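Local coordinates for protein putative sugar kinase PH1459 (Pyrococcus horikoshii, PDB 3IH0) that binds the ATP analogue AMP-PNP and is a PfkB-type carbohydrate kinase that probably phosphorylates a sugar such as fructose, at residues F159-R164 with D187-S192; V230-Y235 with F271-A276. All blocks are in the same frame, centred on the assembly; numbering follows the deposited sequence.

Both contacts belong to the nucleotide side of a ribokinase-like fold and touch the same AMP-PNP, yet they lie about 17 Å apart between centres and do not touch each other. Contact 1 is buried, joining two neighbouring parallel strands in the interior of the large sheet; backbone hydrogen bonds hold it, and a lysine–aspartate salt bridge stands beside the phosphates. Contact 2 is partly buried at the margin, where the outermost strand 228-233 of the same sheet runs out into a loop against helix 265-279. There one asparagine does most of the work through weak bonds and amide–ring stacking, and the surroundings are those of base and ribose.

Contact 1 (F159-R164 with D187-S192); sequences FDVNLR and DIVKAS. With ANP (phosphoaminophosphonic acid-adenylate ester), chain C.
A parallel beta-alpha-beta unit of the ribokinase-like fold, with helix 172-185 between its strands, brings 159-164 and 187-192 together beside the phosphates of AMP-PNP. Phe159 pairs with Val189 and Asp160 with Lys190. Phe159 N gives to Ile188 O at 2.8 Å; Phe159 O then accepts from Lys190 N, and Lys190 O from Val161 N.

Past the strand end, Val161 turns CG2 onto Ala191 CB at 3.6 Å; a small methyl there lets the branched valine sit close, and Phe159 reaches back to helix 172-185. Asp160 and Lys190 lie on the other face of the sheet, where Met250 of helix 245-259 touches both. Asp160 OD1 accepts from Asn162 N (3.1 Å), an Asx turn that ties the carboxylate to the loop. The long lysine chain is extended until its last torsion (chi4 -58°), which bends the ammonium toward the carboxylate. Lys190, an ATP-binding residue, thus bridges carboxylate and phosphate through NZ: it gives a hydrogen bond to ANP O2B at 3.0 Å and a salt bridge to Asp160 OD2 at 2.6 Å, met on the syn side but 34° out of the carboxylate plane.

Contact 2 (V230-Y235 with F271-A276); sequences VDVPSY and FANLVA. With ANP (phosphoaminophosphonic acid-adenylate ester), chain C.
Strand 228-233 ends beside helix 265-279, and the backbones come nearest where Ser234, just beyond the strand, faces Asn273, their CA atoms 6.2 Å apart. Asn273 carries the contact. Its CG stands anti to the backbone N (chi1 -172°), which sends the amide out from the helix toward the end of the strand. There the amide makes a weak hydrogen bond from each end: ND2 gives to Pro233 O at 3.1 Å with a bent N-H...O angle of 126°, and OD1 accepts from Tyr235 N at 3.3 Å. Asparagine suits the place because one short, flat group offers a donor and an acceptor to a chain that is just ending its strand.

The Tyr235 ring lies over the same amide. ND2 sits 3.3 Å above the ring plane, over its centre, and the two planes are 26° apart, so ring and amide are stacked. The ring's CE1 also meets Leu274 CB at 4.0 Å, the broad aromatic spanning two successive helix residues. On the strand side Val232 CG1 packs at 3.6 Å from Asn273 ND2, an apolar branch beside the polar group.

AMP-PNP borders both segments: Ser234 CB approaches N3 of the adenine, while the small Ala276 leaves room for the ribose, its CB 3.4 Å from O4'. Ser234 OG is hydrogen-bonded to Pro218 O. Phe221 of strand 220-225 touches Val232 and Asn273, while helix 298-304 meets Tyr235 through Glu299 and Leu274 through Ala300.

Contact 1 (F159-R164 with D187-S192)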
loop_
_atom_site.group_PDB
_atom_site.type_symbol
_atom_site.label_atom_id
_atom_site.label_comp_id
_atom_site.label_asym_id
_atom_site.label_seq_id
_atom_site.Cartn_x
_atom_site.Cartn_y
_atom_site.Cartn_z
ATOM N N PHE A 159 10.393 4.593 -25.932
ATOM C CA PHE A 159 9.898 3.493 -25.124
ATOM C C PHE A 159 11.002 2.738 -24.401
ATOM O O PHE A 159 11.890 2.185 -25.033
ATOM C CB PHE A 159 9.125 2.529 -26.022
ATOM C CG PHE A 159 8.534 1.353 -25.293
ATOM C CD1 PHE A 159 7.503 1.536 -24.377
ATOM C CD2 PHE A 159 8.984 0.061 -25.551
ATOM C CE1 PHE A 159 6.916 0.443 -23.721
ATOM C CE2 PHE A 159 8.413 -1.043 -24.904
ATOM C CZ PHE A 159 7.369 -0.849 -23.986
ATOM N N ASP A 160 10.935 2.714 -23.073
ATOM C CA ASP A 160 11.908 1.995 -22.260
ATOM C C ASP A 160 11.273 0.658 -21.891
ATOM O O ASP A 160 10.383 0.598 -21.043
ATOM C CB ASP A 160 12.233 2.781 -20.987
ATOM C CG ASP A 160 13.410 2.193 -20.221
ATOM O OD1 ASP A 160 13.613 0.965 -20.300
ATOM O OD2 ASP A 160 14.123 2.953 -19.530
ATOM N N VAL A 161 11.733 -0.406 -22.532
ATOM C CA VAL A 161 11.196 -1.735 -22.291
ATOM C C VAL A 161 10.938 -2.035 -20.819
ATOM O O VAL A 161 9.933 -2.658 -20.494
ATOM C CB VAL A 161 12.122 -2.805 -22.871
ATOM C CG1 VAL A 161 11.550 -4.177 -22.614
ATOM C CG2 VAL A 161 12.279 -2.591 -24.368
ATOM N N ASN A 162 11.846 -1.607 -19.940
ATOM C CA ASN A 162 11.714 -1.798 -18.489
ATOM C C ASN A 162 10.879 -3.036 -18.136
ATOM O O ASN A 162 9.828 -2.936 -17.502
ATOM C CB ASN A 162 11.086 -0.533 -17.889
ATOM C CG ASN A 162 11.188 -0.486 -16.381
ATOM O OD1 ASN A 162 12.167 -0.951 -15.798
ATOM N ND2 ASN A 162 10.185 0.105 -15.742
ATOM N N LEU A 163 11.378 -4.201 -18.536
ATOM C CA LEU A 163 10.675 -5.465 -18.341
ATOM C C LEU A 163 10.602 -5.993 -16.915
ATOM O O LEU A 163 11.624 -6.216 -16.274
ATOM C CB LEU A 163 11.304 -6.529 -19.250
ATOM C CG LEU A 163 10.551 -7.846 -19.462
ATOM C CD1 LEU A 163 9.111 -7.552 -19.873
ATOM C CD2 LEU A 163 11.250 -8.673 -20.536
ATOM N N ARG A 164 9.380 -6.206 -16.435
ATOM C CA ARG A 164 9.144 -6.729 -15.096
ATOM C C ARG A 164 8.207 -7.932 -15.209
ATOM O O ARG A 164 6.986 -7.773 -15.217
ATOM C CB ARG A 164 8.503 -5.652 -14.228
ATOM C CG ARG A 164 9.356 -4.408 -14.048
ATOM C CD ARG A 164 10.454 -4.635 -13.023
ATOM N NE ARG A 164 11.277 -3.442 -12.822
ATOM C CZ ARG A 164 12.094 -2.924 -13.736
ATOM N NH1 ARG A 164 12.210 -3.491 -14.930
ATOM N NH2 ARG A 164 12.795 -1.833 -13.458
ATOM N N ASP A 187 9.972 5.391 -32.018
ATOM C CA ASP A 187 11.054 5.966 -32.814
ATOM C C ASP A 187 12.348 5.735 -32.031
ATOM O O ASP A 187 13.418 5.510 -32.601
ATOM C CB ASP A 187 10.841 7.470 -32.990
ATOM C CG ASP A 187 9.583 7.796 -33.773
ATOM O OD1 ASP A 187 9.517 7.421 -34.962
ATOM O OD2 ASP A 187 8.662 8.425 -33.201
ATOM N N ILE A 188 12.232 5.787 -30.709
ATOM C CA ILE A 188 13.374 5.599 -29.821
ATOM C C ILE A 188 13.065 4.473 -28.843
ATOM O O ILE A 188 12.071 4.533 -28.120
ATOM C CB ILE A 188 13.656 6.885 -29.018
ATOM C CG1 ILE A 188 13.851 8.063 -29.976
ATOM C CG2 ILE A 188 14.889 6.702 -28.148
ATOM C CD1 ILE A 188 13.690 9.421 -29.322
ATOM N N VAL A 189 13.912 3.450 -28.827
ATOM C CA VAL A 189 13.728 2.318 -27.925
ATOM C C VAL A 189 14.964 2.135 -27.054
ATOM O O VAL A 189 16.088 2.206 -27.536
ATOM C CB VAL A 189 13.466 1.011 -28.707
ATOM C CG1 VAL A 189 13.525 -0.181 -27.770
ATOM C CG2 VAL A 189 12.111 1.079 -29.383
ATOM N N LYS A 190 14.738 1.907 -25.765
ATOM C CA LYS A 190 15.812 1.716 -24.799
ATOM C C LYS A 190 15.591 0.385 -24.082
ATOM O O LYS A 190 14.472 0.078 -23.657
ATOM C CB LYS A 190 15.810 2.885 -23.802
ATOM C CG LYS A 190 16.644 2.663 -22.558
ATOM C CD LYS A 190 16.491 3.822 -21.596
ATOM C CE LYS A 190 17.148 3.532 -20.253
ATOM N NZ LYS A 190 16.592 2.313 -19.592
ATOM N N ALA A 191 16.649 -0.406 -23.951
ATOM C CA ALA A 191 16.531 -1.700 -23.299
ATOM C C ALA A 191 17.891 -2.193 -22.852
ATOM O O ALA A 191 18.913 -1.740 -23.364
ATOM C CB ALA A 191 15.903 -2.705 -24.259
ATOM N N SER A 192 17.905 -3.115 -21.896
ATOM C CA SER A 192 19.157 -3.677 -21.413
ATOM C C SER A 192 19.444 -4.900 -22.270
ATOM O O SER A 192 18.534 -5.442 -22.902
ATOM C CB SER A 192 19.033 -4.108 -19.955
ATOM O OG SER A 192 18.129 -5.190 -19.832
HETATM P PG ANP C . 17.089 -1.671 -15.137
HETATM O O1G ANP C . 16.088 -0.566 -15.411
HETATM O O2G ANP C . 16.631 -3.047 -15.544
HETATM O O3G ANP C . 17.534 -1.663 -13.695
HETATM P PB ANP C . 18.722 0.008 -17.164
HETATM O O1B ANP C . 19.391 -0.401 -18.449
HETATM O O2B ANP C . 17.438 0.740 -17.208
HETATM N N3B ANP C . 18.512 -1.353 -16.078
HETATM P PA ANP C . 21.245 0.517 -15.692
HETATM O O1A ANP C . 21.360 0.985 -14.259
HETATM O O2A ANP C . 21.542 -0.911 -15.997
HETATM O O3A ANP C . 19.771 0.905 -16.314
HETATM O "O5'" ANP C . 22.140 1.430 -16.667
HETATM C "C5'" ANP C . 22.092 2.864 -16.694
HETATM C "C4'" ANP C . 23.379 3.410 -17.324
HETATM O "O4'" ANP C . 24.020 4.126 -16.275
HETATM C "C3'" ANP C . 24.445 2.389 -17.775
HETATM O "O3'" ANP C . 24.306 1.938 -19.097
HETATM C "C2'" ANP C . 25.715 3.106 -17.525
HETATM O "O2'" ANP C . 26.135 3.872 -18.656
HETATM C "C1'" ANP C . 25.433 3.972 -16.323
HETATM N N9 ANP C . 25.964 3.239 -15.114
HETATM C C8 ANP C . 25.345 2.328 -14.294
HETATM N N7 ANP C . 26.168 1.894 -13.305
HETATM C C5 ANP C . 27.341 2.526 -13.465
HETATM C C6 ANP C . 28.681 2.562 -12.787
HETATM N N6 ANP C . 28.915 1.804 -11.699
HETATM N N1 ANP C . 29.664 3.397 -13.309
HETATM C C2 ANP C . 29.467 4.197 -14.425
HETATM N N3 ANP C . 28.274 4.210 -15.091
HETATM C C4 ANP C . 27.205 3.419 -14.665
#

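Contact 2 (V230-Y235 with F271-A276)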
loop_
_atom_site.group_PDB
_atom_site.type_symbol
_atom_site.label_atom_id
_atom_site.label_comp_id
_atom_site.label_asym_id
_atom_site.label_seq_id
_atom_site.Cartn_x
_atom_site.Cartn_y
_atom_site.Cartn_z
ATOM N N VAL A 230 27.512 2.039 -32.372
ATOM C CA VAL A 230 28.503 2.735 -31.559
ATOM C C VAL A 230 28.524 2.192 -30.130
ATOM O O VAL A 230 27.485 2.066 -29.478
ATOM C CB VAL A 230 28.214 4.231 -31.477
ATOM C CG1 VAL A 230 29.151 4.874 -30.469
ATOM C CG2 VAL A 230 28.393 4.855 -32.839
ATOM N N ASP A 231 29.717 1.864 -29.650
ATOM C CA ASP A 231 29.883 1.366 -28.296
ATOM C C ASP A 231 30.477 2.460 -27.423
ATOM O O ASP A 231 31.546 2.994 -27.715
ATOM C CB ASP A 231 30.780 0.130 -28.288
ATOM C CG ASP A 231 29.987 -1.153 -28.260
ATOM O OD1 ASP A 231 29.672 -1.629 -27.150
ATOM O OD2 ASP A 231 29.663 -1.680 -29.342
ATOM N N VAL A 232 29.765 2.798 -26.356
ATOM C CA VAL A 232 30.205 3.832 -25.436
ATOM C C VAL A 232 30.566 3.210 -24.093
ATOM O O VAL A 232 29.684 2.853 -23.314
ATOM C CB VAL A 232 29.086 4.885 -25.212
ATOM C CG1 VAL A 232 29.563 5.963 -24.262
ATOM C CG2 VAL A 232 28.672 5.492 -26.531
ATOM N N PRO A 233 31.868 3.040 -23.812
ATOM C CA PRO A 233 32.269 2.454 -22.529
ATOM C C PRO A 233 32.016 3.490 -21.434
ATOM O O PRO A 233 32.291 4.675 -21.621
ATOM C CB PRO A 233 33.751 2.164 -22.733
ATOM C CG PRO A 233 34.170 3.264 -23.646
ATOM C CD PRO A 233 33.046 3.304 -24.656
ATOM N N SER A 234 31.494 3.045 -20.297
ATOM C CA SER A 234 31.173 3.956 -19.204
ATOM C C SER A 234 32.375 4.656 -18.597
ATOM O O SER A 234 33.457 4.068 -18.464
ATOM C CB SER A 234 30.436 3.211 -18.096
ATOM O OG SER A 234 31.292 2.262 -17.494
ATOM N N TYR A 235 32.169 5.919 -18.228
ATOM C CA TYR A 235 33.207 6.720 -17.586
ATOM C C TYR A 235 33.460 6.057 -16.242
ATOM O O TYR A 235 32.558 5.450 -15.673
ATOM C CB TYR A 235 32.723 8.162 -17.373
ATOM C CG TYR A 235 32.705 9.012 -18.629
ATOM C CD1 TYR A 235 31.825 10.089 -18.753
ATOM C CD2 TYR A 235 33.572 8.748 -19.692
ATOM C CE1 TYR A 235 31.803 10.874 -19.905
ATOM C CE2 TYR A 235 33.560 9.526 -20.846
ATOM C CZ TYR A 235 32.673 10.584 -20.947
ATOM O OH TYR A 235 32.650 11.341 -22.097
ATOM N N PHE A 271 27.324 12.630 -23.934
ATOM C CA PHE A 271 26.404 13.338 -23.070
ATOM C C PHE A 271 25.713 12.346 -22.137
ATOM O O PHE A 271 25.835 12.459 -20.924
ATOM C CB PHE A 271 25.368 14.085 -23.912
ATOM C CG PHE A 271 24.403 14.905 -23.102
ATOM C CD1 PHE A 271 24.860 15.910 -22.256
ATOM C CD2 PHE A 271 23.033 14.692 -23.204
ATOM C CE1 PHE A 271 23.963 16.697 -21.528
ATOM C CE2 PHE A 271 22.127 15.473 -22.482
ATOM C CZ PHE A 271 22.591 16.475 -21.643
ATOM N N ALA A 272 25.006 11.370 -22.704
ATOM C CA ALA A 272 24.296 10.374 -21.902
ATOM C C ALA A 272 25.230 9.645 -20.949
ATOM O O ALA A 272 24.854 9.330 -19.816
ATOM C CB ALA A 272 23.603 9.372 -22.805
ATOM N N ASN A 273 26.443 9.370 -21.416
ATOM C CA ASN A 273 27.437 8.680 -20.611
ATOM C C ASN A 273 27.776 9.521 -19.376
ATOM O O ASN A 273 27.822 9.010 -18.253
ATOM C CB ASN A 273 28.690 8.421 -21.455
ATOM C CG ASN A 273 29.687 7.536 -20.752
ATOM O OD1 ASN A 273 29.367 6.921 -19.740
ATOM N ND2 ASN A 273 30.901 7.452 -21.292
ATOM N N LEU A 274 28.000 10.814 -19.595
ATOM C CA LEU A 274 28.318 11.742 -18.517
ATOM C C LEU A 274 27.185 11.854 -17.503
ATOM O O LEU A 274 27.410 11.740 -16.299
ATOM C CB LEU A 274 28.597 13.141 -19.071
ATOM C CG LEU A 274 28.770 14.232 -18.010
ATOM C CD1 LEU A 274 30.034 13.972 -17.227
ATOM C CD2 LEU A 274 28.823 15.593 -18.672
ATOM N N VAL A 275 25.970 12.094 -17.994
ATOM C CA VAL A 275 24.812 12.242 -17.114
ATOM C C VAL A 275 24.561 10.995 -16.277
ATOM O O VAL A 275 24.311 11.090 -15.077
ATOM C CB VAL A 275 23.542 12.590 -17.912
ATOM C CG1 VAL A 275 22.345 12.676 -16.971
ATOM C CG2 VAL A 275 23.738 13.922 -18.636
ATOM N N ALA A 276 24.644 9.830 -16.910
ATOM C CA ALA A 276 24.435 8.567 -16.209
ATOM C C ALA A 276 25.509 8.360 -15.145
ATOM O O ALA A 276 25.208 8.037 -13.991
ATOM C CB ALA A 276 24.464 7.412 -17.201
HETATM P PG ANP C . 17.089 -1.671 -15.137
HETATM O O1G ANP C . 16.088 -0.566 -15.411
HETATM O O2G ANP C . 16.631 -3.047 -15.544
HETATM O O3G ANP C . 17.534 -1.663 -13.695
HETATM P PB ANP C . 18.722 0.008 -17.164
HETATM O O1B ANP C . 19.391 -0.401 -18.449
HETATM O O2B ANP C . 17.438 0.740 -17.208
HETATM N N3B ANP C . 18.512 -1.353 -16.078
HETATM P PA ANP C . 21.245 0.517 -15.692
HETATM O O1A ANP C . 21.360 0.985 -14.259
HETATM O O2A ANP C . 21.542 -0.911 -15.997
HETATM O O3A ANP C . 19.771 0.905 -16.314
HETATM O "O5'" ANP C . 22.140 1.430 -16.667
HETATM C "C5'" ANP C . 22.092 2.864 -16.694
HETATM C "C4'" ANP C . 23.379 3.410 -17.324
HETATM O "O4'" ANP C . 24.020 4.126 -16.275
HETATM C "C3'" ANP C . 24.445 2.389 -17.775
HETATM O "O3'" ANP C . 24.306 1.938 -19.097
HETATM C "C2'" ANP C . 25.715 3.106 -17.525
HETATM O "O2'" ANP C . 26.135 3.872 -18.656
HETATM C "C1'" ANP C . 25.433 3.972 -16.323
HETATM N N9 ANP C . 25.964 3.239 -15.114
HETATM C C8 ANP C . 25.345 2.328 -14.294
HETATM N N7 ANP C . 26.168 1.894 -13.305
HETATM C C5 ANP C . 27.341 2.526 -13.465
HETATM C C6 ANP C . 28.681 2.562 -12.787
HETATM N N6 ANP C . 28.915 1.804 -11.699
HETATM N N1 ANP C . 29.664 3.397 -13.309
HETATM C C2 ANP C . 29.467 4.197 -14.425
HETATM N N3 ANP C . 28.274 4.210 -15.091
HETATM C C4 ANP C . 27.205 3.419 -14.665
#